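PDB 6TK9: purine nucleoside phosphorylase, which probably catalyses the reversible phosphorolysis of purine nucleosides such as inosine and guanosine, yielding the free purine base and a pentose 1-phosphate. Local coordinates for residues A[166-171]-A[178-183]; A[129-134]-A[153-158]. One frame throughout, in Å; residues are numbered along the deposited sequence.

Overall arrangement
Followed from the N terminus, the first segment to be reached is 129-134, on strand 124-133, which supplies one side of contact 2. The chain then makes an excursion without helix or strand and returns at residues 153-158, so contact 2 closes this loop with 18 residues between its segments. Helix 161-173 comes next, and contact 1 closes the shorter link of six residues from 166-171 on this helix to 178-183 at the start of strand 179-185. The two contacts therefore stand in series, neither enclosing nor crossing the other, with centres about 16 Å apart. They meet through the sheet, where strands 124-133 and 179-185 are parallel neighbours: Tyr183 N lies 2.9 Å from Asp130 O, a probable hydrogen bond.

Contact 1. Residues A[166-171]-A[178-183]; sequences LARKVA and LFEGVY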
ATOM      1  N   LEU A 166       9.010 -30.504   5.614  1.00 42.92           N
ATOM      2  CA  LEU A 166      10.247 -31.230   6.005  1.00 45.63           C
ATOM      3  C   LEU A 166      11.248 -30.239   6.601  1.00 45.33           C
ATOM      4  O   LEU A 166      11.846 -30.546   7.652  1.00 50.75           O
ATOM      5  CB  LEU A 166      10.852 -31.942   4.789  1.00 47.92           C
ATOM      6  CG  LEU A 166      12.063 -32.809   5.122  1.00 50.93           C
ATOM      7  CD1 LEU A 166      11.620 -34.112   5.784  1.00 53.88           C
ATOM      8  CD2 LEU A 166      12.899 -33.090   3.891  1.00 51.26           C
ATOM      9  N   ALA A 167      11.430 -29.104   5.933  1.00 44.64           N
ATOM     10  CA  ALA A 167      12.363 -28.036   6.335  1.00 46.91           C
ATOM     11  C   ALA A 167      11.958 -27.553   7.726  1.00 47.57           C
ATOM     12  O   ALA A 167      12.874 -27.255   8.519  1.00 51.39           O
ATOM     13  CB  ALA A 167      12.373 -26.913   5.317  1.00 44.68           C
ATOM     14  N   ARG A 168      10.653 -27.503   8.019  1.00 44.99           N
ATOM     15  CA  ARG A 168      10.131 -27.064   9.346  1.00 48.84           C
ATOM     16  C   ARG A 168      10.420 -28.129  10.409  1.00 47.93           C
ATOM     17  O   ARG A 168      10.914 -27.764  11.496  1.00 42.24           O
ATOM     18  CB  ARG A 168       8.635 -26.754   9.268  1.00 53.90           C
ATOM     19  CG  ARG A 168       8.335 -25.403   8.643  1.00 51.01           C
ATOM     20  CD  ARG A 168       6.949 -25.373   8.064  1.00 49.49           C
ATOM     21  NE  ARG A 168       6.637 -24.024   7.614  1.00 51.27           N
ATOM     22  CZ  ARG A 168       5.529 -23.682   6.970  1.00 48.51           C
ATOM     23  NH1 ARG A 168       4.614 -24.598   6.705  1.00 47.17           N
ATOM     24  NH2 ARG A 168       5.339 -22.430   6.595  1.00 49.11           N
ATOM     25  N   LYS A 169      10.138 -29.397  10.098  1.00 51.53           N
ATOM     26  CA  LYS A 169      10.371 -30.553  11.004  1.00 51.40           C
ATOM     27  C   LYS A 169      11.858 -30.580  11.400  1.00 51.05           C
ATOM     28  O   LYS A 169      12.177 -30.677  12.616  1.00 44.88           O
ATOM     29  CB  LYS A 169       9.901 -31.838  10.317  1.00 56.61           C
ATOM     30  CG  LYS A 169       9.672 -33.019  11.248  1.00 66.16           C
ATOM     31  CD  LYS A 169       8.710 -34.044  10.687  1.00 76.16           C
ATOM     32  CE  LYS A 169       8.683 -35.320  11.501  1.00 83.18           C
ATOM     33  NZ  LYS A 169      10.023 -35.950  11.546  1.00 85.39           N
ATOM     34  N   VAL A 170      12.758 -30.432  10.430  1.00 48.44           N
ATOM     35  CA  VAL A 170      14.213 -30.589  10.698  1.00 45.81           C
ATOM     36  C   VAL A 170      14.689 -29.416  11.552  1.00 43.85           C
ATOM     37  O   VAL A 170      15.581 -29.635  12.372  1.00 54.63           O
ATOM     38  CB  VAL A 170      15.030 -30.751   9.407  1.00 42.41           C
ATOM     39  CG1 VAL A 170      16.537 -30.724   9.669  1.00 40.02           C
ATOM     40  CG2 VAL A 170      14.627 -32.010   8.656  1.00 39.85           C
ATOM     41  N   ALA A 171      14.131 -28.224  11.388  1.00 46.95           N
ATOM     42  CA  ALA A 171      14.523 -27.039  12.194  1.00 52.29           C
ATOM     43  C   ALA A 171      14.149 -27.266  13.664  1.00 53.96           C
ATOM     44  O   ALA A 171      15.031 -27.097  14.541  1.00 56.35           O
ATOM     45  CB  ALA A 171      13.880 -25.783  11.666  1.00 51.24           C
ATOM     46  N   LEU A 178      13.743 -21.202  12.291  1.00 42.42           N
ATOM     47  CA  LEU A 178      13.693 -21.112  10.806  1.00 40.68           C
ATOM     48  C   LEU A 178      12.756 -19.967  10.419  1.00 43.20           C
ATOM     49  O   LEU A 178      11.523 -20.153  10.569  1.00 48.30           O
ATOM     50  CB  LEU A 178      13.198 -22.447  10.246  1.00 40.10           C
ATOM     51  CG  LEU A 178      13.107 -22.568   8.725  1.00 41.59           C
ATOM     52  CD1 LEU A 178      14.476 -22.404   8.060  1.00 43.92           C
ATOM     53  CD2 LEU A 178      12.504 -23.905   8.350  1.00 38.60           C
ATOM     54  N   PHE A 179      13.334 -18.832   9.994  1.00 40.97           N
ATOM     55  CA  PHE A 179      12.623 -17.731   9.299  1.00 41.98           C
ATOM     56  C   PHE A 179      12.085 -18.258   7.972  1.00 44.92           C
ATOM     57  O   PHE A 179      12.666 -19.201   7.393  1.00 49.81           O
ATOM     58  CB  PHE A 179      13.513 -16.525   9.026  1.00 38.46           C
ATOM     59  CG  PHE A 179      14.050 -15.882  10.266  1.00 39.02           C
ATOM     60  CD1 PHE A 179      13.194 -15.269  11.161  1.00 40.38           C
ATOM     61  CD2 PHE A 179      15.406 -15.945  10.564  1.00 41.31           C
ATOM     62  CE1 PHE A 179      13.693 -14.681  12.314  1.00 43.19           C
ATOM     63  CE2 PHE A 179      15.902 -15.377  11.727  1.00 40.28           C
ATOM     64  CZ  PHE A 179      15.043 -14.744  12.599  1.00 43.78           C
ATOM     65  N   GLU A 180      10.980 -17.658   7.532  1.00 47.40           N
ATOM     66  CA  GLU A 180      10.220 -18.060   6.327  1.00 50.17           C
ATOM     67  C   GLU A 180       9.881 -16.786   5.553  1.00 51.80           C
ATOM     68  O   GLU A 180       9.742 -15.742   6.201  1.00 50.71           O
ATOM     69  CB  GLU A 180       8.972 -18.839   6.745  1.00 55.25           C
ATOM     70  CG  GLU A 180       9.256 -20.038   7.648  1.00 54.07           C
ATOM     71  CD  GLU A 180       8.029 -20.884   7.926  1.00 54.23           C
ATOM     72  OE1 GLU A 180       6.914 -20.443   7.569  1.00 61.46           O
ATOM     73  OE2 GLU A 180       8.184 -21.974   8.501  1.00 55.88           O
ATOM     74  N   GLY A 181       9.790 -16.850   4.223  1.00 54.01           N
ATOM     75  CA  GLY A 181       9.237 -15.719   3.464  1.00 47.48           C
ATOM     76  C   GLY A 181       9.459 -15.789   1.971  1.00 46.66           C
ATOM     77  O   GLY A 181       9.812 -16.875   1.429  1.00 48.36           O
ATOM     78  N   VAL A 182       9.229 -14.632   1.345  1.00 42.67           N
ATOM     79  CA  VAL A 182       9.208 -14.416  -0.125  1.00 40.77           C
ATOM     80  C   VAL A 182      10.564 -13.881  -0.527  1.00 36.86           C
ATOM     81  O   VAL A 182      10.970 -12.857   0.086  1.00 32.62           O
ATOM     82  CB  VAL A 182       8.105 -13.418  -0.510  1.00 42.23           C
ATOM     83  CG1 VAL A 182       8.063 -13.167  -2.012  1.00 42.82           C
ATOM     84  CG2 VAL A 182       6.761 -13.877   0.015  1.00 38.91           C
ATOM     85  N   TYR A 183      11.184 -14.526  -1.522  1.00 35.88           N
ATOM     86  CA  TYR A 183      12.502 -14.123  -2.092  1.00 40.68           C
ATOM     87  C   TYR A 183      12.286 -13.238  -3.321  1.00 37.65           C
ATOM     88  O   TYR A 183      11.651 -13.719  -4.260  1.00 40.74           O
ATOM     89  CB  TYR A 183      13.344 -15.351  -2.467  1.00 40.42           C
ATOM     90  CG  TYR A 183      14.723 -15.050  -3.009  1.00 36.81           C
ATOM     91  CD1 TYR A 183      14.924 -14.844  -4.358  1.00 35.34           C
ATOM     92  CD2 TYR A 183      15.838 -15.022  -2.186  1.00 38.36           C
ATOM     93  CE1 TYR A 183      16.184 -14.616  -4.880  1.00 36.38           C
ATOM     94  CE2 TYR A 183      17.110 -14.784  -2.691  1.00 38.23           C
ATOM     95  CZ  TYR A 183      17.287 -14.578  -4.048  1.00 38.94           C
ATOM     96  OH  TYR A 183      18.531 -14.316  -4.575  1.00 43.26           O
TER
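A two-point salt bridge, Arg168 to Glu180, and an apolar patch of Leu178 against Ala167 and Ala171 join the C-terminal half of helix 161-173 to the start of strand 179-185. The guanidinium presents its NE/NH2 edge: NE gives a hydrogen bond to Glu180 OE2 at 2.7 Å, and NH2 gives one to Glu180 OE1, also at 2.7 Å. Both are nearly straight, the N-H...O angle from Arg168 NE to Glu180 OE2 being 164°. The acceptors lie close to the guanidinium plane, but the carboxylate is turned 25° against it; both nitrogens therefore stand well out of the carboxylate plane, NE on the syn side of OE2. Strand 124-133, helix 161-173 and strand 179-185 form a beta-alpha-beta crossover in the mixed sheet of the phosphorylase superfamily, and contact 1 packs the helix of this crossover against the strand that follows it. Leu178 directs CG anti to the backbone N (chi1 -179°), which brings CD2 to 3.4 Å from Ala167 O and 4.3 Å from Ala167 CB. One turn further along the helix, Ala171 CB packs at 3.7 Å on Leu178 CB. Ala167 O is also hydrogen-bonded by Tyr263 OH from helix 257-270, while His177 of a neighbouring subunit packs on both Arg168 and Glu180.

Contact 2. Residues A[129-134]-A[153-158]; sequences LDYINF and PVMFEA
Tyr131 O takes a hydrogen bond from Ser193 OG of a neighbouring subunit, and the same subunit's Ala195 N is bonded to Asp130 OD2; the strand itself thus meets that subunit, while the Tyr131 side chain turns to Met155 and Ala158. No hydrogen bond links the two segments, and the contact is packing. Met155 is bent at both outer torsions (chi2 -54°, chi3 -63°), which folds its methyl back toward the phenol, so that CE lies 3.5 Å from Tyr131 CE2. Met155 CE also comes to 3.1 Å from Tyr131 OH, a close contact whose exact length is uncertain. The two side chains run across each other at about a right angle. Ala158 comes from another direction, its CB in the plane of the tyrosine ring and 4.0 Å from Tyr131 CE2, an edge contact. Met155 and Ala158 are the first and last residues of a type II beta turn, closed by a weak bond from Ala158 N to Met155 O of 3.3 Å, and the turn points both CB atoms at the tyrosine. Contact 2 thus lays the loop before helix 161-173 against strand 124-133 of the phosphorylase-superfamily sheet. Ile217 of helix 213-222 touches both Tyr131 and Met155.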
ATOM      1  N   LEU A 129       9.251 -19.556   0.758  1.00 39.91           N
ATOM      2  CA  LEU A 129       7.826 -19.931   0.584  1.00 36.82           C
ATOM      3  C   LEU A 129       7.334 -19.534  -0.799  1.00 34.14           C
ATOM      4  O   LEU A 129       6.461 -20.220  -1.297  1.00 33.60           O
ATOM      5  CB  LEU A 129       7.003 -19.233   1.657  1.00 37.78           C
ATOM      6  CG  LEU A 129       7.306 -19.710   3.067  1.00 41.27           C
ATOM      7  CD1 LEU A 129       6.364 -19.056   4.071  1.00 44.39           C
ATOM      8  CD2 LEU A 129       7.207 -21.226   3.140  1.00 40.62           C
ATOM      9  N   ASP A 130       7.864 -18.449  -1.369  1.00 37.39           N
ATOM     10  CA  ASP A 130       7.472 -17.944  -2.718  1.00 38.99           C
ATOM     11  C   ASP A 130       8.519 -16.947  -3.220  1.00 38.23           C
ATOM     12  O   ASP A 130       9.454 -16.605  -2.457  1.00 42.08           O
ATOM     13  CB  ASP A 130       6.096 -17.280  -2.663  1.00 40.46           C
ATOM     14  CG  ASP A 130       5.273 -17.423  -3.920  1.00 40.99           C
ATOM     15  OD1 ASP A 130       5.754 -18.084  -4.845  1.00 41.38           O
ATOM     16  OD2 ASP A 130       4.165 -16.836  -3.962  1.00 46.77           O
ATOM     17  N   TYR A 131       8.374 -16.486  -4.458  1.00 35.05           N
ATOM     18  CA  TYR A 131       9.372 -15.600  -5.112  1.00 32.72           C
ATOM     19  C   TYR A 131       8.650 -14.463  -5.840  1.00 32.85           C
ATOM     20  O   TYR A 131       7.450 -14.566  -6.257  1.00 30.29           O
ATOM     21  CB  TYR A 131      10.282 -16.398  -6.066  1.00 34.39           C
ATOM     22  CG  TYR A 131       9.619 -16.807  -7.357  1.00 32.01           C
ATOM     23  CD1 TYR A 131       9.427 -15.897  -8.380  1.00 32.97           C
ATOM     24  CD2 TYR A 131       9.117 -18.077  -7.533  1.00 34.29           C
ATOM     25  CE1 TYR A 131       8.741 -16.233  -9.536  1.00 34.61           C
ATOM     26  CE2 TYR A 131       8.472 -18.446  -8.706  1.00 38.26           C
ATOM     27  CZ  TYR A 131       8.265 -17.515  -9.709  1.00 36.44           C
ATOM     28  OH  TYR A 131       7.610 -17.856 -10.860  1.00 37.24           O
ATOM     29  N   ILE A 132       9.391 -13.387  -6.020  1.00 34.79           N
ATOM     30  CA  ILE A 132       8.978 -12.217  -6.838  1.00 37.83           C
ATOM     31  C   ILE A 132      10.101 -11.994  -7.841  1.00 37.83           C
ATOM     32  O   ILE A 132      11.267 -11.956  -7.381  1.00 36.29           O
ATOM     33  CB  ILE A 132       8.761 -10.980  -5.951  1.00 40.48           C
ATOM     34  CG1 ILE A 132       7.414 -11.027  -5.221  1.00 42.20           C
ATOM     35  CG2 ILE A 132       8.913  -9.713  -6.782  1.00 45.61           C
ATOM     36  CD1 ILE A 132       7.254  -9.943  -4.147  1.00 43.19           C
ATOM     37  N   ASN A 133       9.770 -11.840  -9.127  1.00 35.24           N
ATOM     38  CA  ASN A 133      10.770 -11.521 -10.180  1.00 33.79           C
ATOM     39  C   ASN A 133      10.710 -10.024 -10.456  1.00 33.07           C
ATOM     40  O   ASN A 133       9.755  -9.623 -11.106  1.00 39.56           O
ATOM     41  CB  ASN A 133      10.551 -12.360 -11.440  1.00 33.59           C
ATOM     42  CG  ASN A 133      11.536 -12.074 -12.548  1.00 29.81           C
ATOM     43  OD1 ASN A 133      11.514 -12.742 -13.563  1.00 27.82           O
ATOM     44  ND2 ASN A 133      12.434 -11.128 -12.350  1.00 30.34           N
ATOM     45  N   PHE A 134      11.691  -9.254  -9.973  1.00 35.52           N
ATOM     46  CA  PHE A 134      11.856  -7.794 -10.234  1.00 35.90           C
ATOM     47  C   PHE A 134      13.093  -7.545 -11.103  1.00 36.91           C
ATOM     48  O   PHE A 134      13.607  -6.418 -11.091  1.00 41.56           O
ATOM     49  CB  PHE A 134      11.992  -7.017  -8.919  1.00 38.40           C
ATOM     50  CG  PHE A 134      11.711  -5.540  -9.022  1.00 37.63           C
ATOM     51  CD1 PHE A 134      10.431  -5.075  -9.270  1.00 40.17           C
ATOM     52  CD2 PHE A 134      12.735  -4.618  -8.902  1.00 38.57           C
ATOM     53  CE1 PHE A 134      10.175  -3.716  -9.349  1.00 40.51           C
ATOM     54  CE2 PHE A 134      12.485  -3.258  -8.995  1.00 39.34           C
ATOM     55  CZ  PHE A 134      11.206  -2.810  -9.206  1.00 40.76           C
ATOM     56  N   PRO A 153       4.351 -22.881 -17.849  1.00 42.30           N
ATOM     57  CA  PRO A 153       4.373 -23.531 -16.548  1.00 39.18           C
ATOM     58  C   PRO A 153       3.665 -22.682 -15.494  1.00 41.10           C
ATOM     59  O   PRO A 153       3.778 -21.461 -15.486  1.00 44.03           O
ATOM     60  CB  PRO A 153       5.864 -23.689 -16.251  1.00 39.55           C
ATOM     61  CG  PRO A 153       6.520 -22.610 -17.080  1.00 39.34           C
ATOM     62  CD  PRO A 153       5.700 -22.557 -18.344  1.00 41.32           C
ATOM     63  N   VAL A 154       2.918 -23.389 -14.664  1.00 39.19           N
ATOM     64  CA  VAL A 154       2.255 -22.895 -13.434  1.00 39.04           C
ATOM     65  C   VAL A 154       3.316 -22.781 -12.340  1.00 36.29           C
ATOM     66  O   VAL A 154       3.963 -23.778 -12.074  1.00 35.36           O
ATOM     67  CB  VAL A 154       1.137 -23.881 -13.042  1.00 38.36           C
ATOM     68  CG1 VAL A 154       0.552 -23.580 -11.672  1.00 38.50           C
ATOM     69  CG2 VAL A 154       0.057 -23.941 -14.113  1.00 40.54           C
ATOM     70  N   MET A 155       3.399 -21.631 -11.677  1.00 39.70           N
ATOM     71  CA  MET A 155       4.421 -21.308 -10.653  1.00 38.76           C
ATOM     72  C   MET A 155       3.795 -21.215  -9.254  1.00 39.22           C
ATOM     73  O   MET A 155       4.490 -20.853  -8.294  1.00 39.07           O
ATOM     74  CB  MET A 155       5.092 -19.995 -11.040  1.00 41.41           C
ATOM     75  CG  MET A 155       5.842 -20.108 -12.363  1.00 43.49           C
ATOM     76  SD  MET A 155       7.054 -21.461 -12.439  1.00 41.74           S
ATOM     77  CE  MET A 155       8.171 -20.912 -11.156  1.00 44.26           C
ATOM     78  N   PHE A 156       2.529 -21.602  -9.122  1.00 43.09           N
ATOM     79  CA  PHE A 156       1.900 -21.935  -7.820  1.00 42.30           C
ATOM     80  C   PHE A 156       2.606 -23.162  -7.242  1.00 42.68           C
ATOM     81  O   PHE A 156       2.913 -24.104  -8.011  1.00 48.09           O
ATOM     82  CB  PHE A 156       0.409 -22.212  -7.998  1.00 40.71           C
ATOM     83  CG  PHE A 156      -0.469 -20.994  -8.031  1.00 40.26           C
ATOM     84  CD1 PHE A 156       0.006 -19.774  -8.490  1.00 39.59           C
ATOM     85  CD2 PHE A 156      -1.789 -21.076  -7.615  1.00 44.03           C
ATOM     86  CE1 PHE A 156      -0.830 -18.672  -8.557  1.00 38.80           C
ATOM     87  CE2 PHE A 156      -2.621 -19.963  -7.662  1.00 42.16           C
ATOM     88  CZ  PHE A 156      -2.139 -18.766  -8.133  1.00 41.14           C
ATOM     89  N   GLU A 157       2.862 -23.152  -5.932  1.00 44.77           N
ATOM     90  CA  GLU A 157       3.559 -24.261  -5.232  1.00 44.84           C
ATOM     91  C   GLU A 157       4.898 -24.468  -5.946  1.00 42.93           C
ATOM     92  O   GLU A 157       5.284 -25.623  -6.129  1.00 46.05           O
ATOM     93  CB  GLU A 157       2.703 -25.539  -5.250  1.00 46.63           C
ATOM     94  CG  GLU A 157       1.595 -25.564  -4.210  1.00 50.86           C
ATOM     95  CD  GLU A 157       0.520 -24.500  -4.388  1.00 57.65           C
ATOM     96  OE1 GLU A 157      -0.188 -24.563  -5.410  1.00 59.80           O
ATOM     97  OE2 GLU A 157       0.407 -23.587  -3.513  1.00 53.27           O
ATOM     98  N   ALA A 158       5.548 -23.388  -6.385  1.00 42.58           N
ATOM     99  CA  ALA A 158       6.874 -23.438  -7.046  1.00 43.20           C
ATOM    100  C   ALA A 158       7.851 -24.084  -6.059  1.00 43.76           C
ATOM    101  O   ALA A 158       8.560 -25.051  -6.424  1.00 44.16           O
ATOM    102  CB  ALA A 158       7.326 -22.057  -7.453  1.00 40.55           C
TER